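Local structure of bacterial regulatory proteins, TetR family (Nitrosomonas europaea, 3NI7) at residues S126-V129 against Q130-E134. The protein probably binds DNA as a dimeric transcriptional regulator of the TetR family, through a predicted N-terminal helix-turn-helix motif. Residues are numbered along the deposited sequence; the frame is centred on the assembly and turned at random.
Sequences SRTV and QWVRE
R127 and W131 meet one helical turn apart, the arginine's NH1 lying 3.4 Å from CD1 of the indole. The two flat groups are inclined by 23° and meet obliquely. R127 is exposed, which lets its charged end lie beside the indole and still face solvent; the indole, with its large apolar surface, also packs on M66 and L67 of helix 51-69 and on L87 of helix 80-96. Along the backbone run i to i+4 bonds: Q130 N donates to S126 O at 2.8 Å and V132 N to T128 O at 2.8 Å. The Q130 side chain follows that same S126 O, with CB 3.4 Å from it. A chi1 of -69° sets CG beside the backbone N and hence 3.2 Å from S126 O; the chain then runs out extended, CD at 3.7 Å and OE1 at 3.9 Å from this oxygen. NE2 donates a hydrogen bond to OE2 of E149, a use of its N-H that suits an amide facing a carboxylate. The hydroxyl of S126, on a side chain small enough for a subunit interface, hydrogen-bonds T151 of the second subunit, and branched, apolar V129 packs on T153 and Y156 of helix 149-164. The arrangement is typical of an amphipathic alpha-helix in the all-helical C-terminal domain of a TetR-family protein.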
loop_
_atom_site.group_PDB
_atom_site.type_symbol
_atom_site.label_atom_id
_atom_site.label_comp_id
_atom_site.label_asym_id
_atom_site.label_seq_id
_atom_site.Cartn_x
_atom_site.Cartn_y
_atom_site.Cartn_z
ATOM N N SER A 126 0.510 6.321 9.925
ATOM C CA SER A 126 -0.652 6.475 10.786
ATOM C C SER A 126 -0.785 7.903 11.249
ATOM O O SER A 126 -1.826 8.508 11.086
ATOM C CB SER A 126 -0.602 5.554 11.994
ATOM O OG SER A 126 -0.606 4.213 11.575
ATOM N N ARG A 127 0.275 8.480 11.793
ATOM C CA ARG A 127 0.162 9.863 12.278
ATOM C C ARG A 127 -0.273 10.746 11.141
ATOM O O ARG A 127 -1.099 11.636 11.311
ATOM C CB ARG A 127 1.465 10.425 12.828
ATOM C CG ARG A 127 1.205 11.804 13.574
ATOM C CD ARG A 127 2.511 12.549 14.019
ATOM N NE ARG A 127 2.302 13.679 14.957
ATOM C CZ ARG A 127 1.963 14.929 14.610
ATOM N NH1 ARG A 127 1.746 15.253 13.330
ATOM N NH2 ARG A 127 1.830 15.864 15.552
ATOM N N THR A 128 0.324 10.510 9.981
ATOM C CA THR A 128 0.050 11.362 8.812
ATOM C C THR A 128 -1.419 11.296 8.432
ATOM O O THR A 128 -2.117 12.310 8.324
ATOM C CB THR A 128 0.888 10.951 7.599
ATOM O OG1 THR A 128 2.265 10.722 7.980
ATOM C CG2 THR A 128 0.818 12.033 6.587
ATOM N N VAL A 129 -1.894 10.069 8.303
ATOM C CA VAL A 129 -3.266 9.832 7.992
ATOM C C VAL A 129 -4.161 10.426 9.046
ATOM O O VAL A 129 -5.224 10.969 8.724
ATOM C CB VAL A 129 -3.531 8.316 7.826
ATOM C CG1 VAL A 129 -5.038 7.939 8.054
ATOM C CG2 VAL A 129 -3.038 7.874 6.426
ATOM N N GLN A 130 -3.790 10.299 10.308
ATOM C CA GLN A 130 -4.717 10.736 11.360
ATOM C C GLN A 130 -4.673 12.231 11.500
ATOM O O GLN A 130 -5.658 12.868 11.872
ATOM C CB GLN A 130 -4.391 10.066 12.651
ATOM C CG GLN A 130 -4.700 8.598 12.580
ATOM C CD GLN A 130 -4.235 7.872 13.767
ATOM O OE1 GLN A 130 -3.560 8.444 14.625
ATOM N NE2 GLN A 130 -4.597 6.598 13.852
ATOM N N TRP A 131 -3.521 12.770 11.126
ATOM C CA TRP A 131 -3.252 14.183 11.146
ATOM C C TRP A 131 -4.035 14.851 10.027
ATOM O O TRP A 131 -4.589 15.928 10.214
ATOM C CB TRP A 131 -1.739 14.435 10.936
ATOM C CG TRP A 131 -1.430 15.863 11.005
ATOM C CD1 TRP A 131 -1.105 16.537 12.096
ATOM C CD2 TRP A 131 -1.516 16.826 9.956
ATOM N NE1 TRP A 131 -0.962 17.860 11.823
ATOM C CE2 TRP A 131 -1.224 18.059 10.500
ATOM C CE3 TRP A 131 -1.828 16.761 8.608
ATOM C CZ2 TRP A 131 -1.195 19.221 9.749
ATOM C CZ3 TRP A 131 -1.796 17.923 7.863
ATOM C CH2 TRP A 131 -1.489 19.130 8.441
ATOM N N VAL A 132 -4.047 14.252 8.853
ATOM C CA VAL A 132 -4.755 14.899 7.758
ATOM C C VAL A 132 -6.271 14.931 8.081
ATOM O O VAL A 132 -6.967 15.928 7.841
ATOM C CB VAL A 132 -4.550 14.177 6.382
ATOM C CG1 VAL A 132 -5.231 14.947 5.329
ATOM C CG2 VAL A 132 -3.112 14.055 6.040
ATOM N N ARG A 133 -6.732 13.819 8.645
ATOM C CA ARG A 133 -8.151 13.589 8.920
ATOM C C ARG A 133 -8.620 14.669 9.919
ATOM O O ARG A 133 -9.618 15.388 9.681
ATOM C CB ARG A 133 -8.310 12.152 9.441
ATOM C CG ARG A 133 -9.719 11.563 9.499
ATOM C CD ARG A 133 -9.748 10.238 10.415
ATOM N NE ARG A 133 -10.898 9.348 10.160
ATOM C CZ ARG A 133 -11.486 8.570 11.064
ATOM N NH1 ARG A 133 -11.014 8.484 12.330
ATOM N NH2 ARG A 133 -12.537 7.835 10.689
ATOM N N GLU A 134 -7.856 14.819 10.993
ATOM C CA GLU A 134 -8.155 15.835 11.990
ATOM C C GLU A 134 -7.997 17.231 11.406
ATOM O O GLU A 134 -8.750 18.142 11.770
ATOM C CB GLU A 134 -7.212 15.714 13.203
ATOM C CG GLU A 134 -7.768 15.036 14.398
ATOM C CD GLU A 134 -7.348 15.730 15.660
ATOM O OE1 GLU A 134 -8.117 16.526 16.244
ATOM O OE2 GLU A 134 -6.218 15.492 16.073
#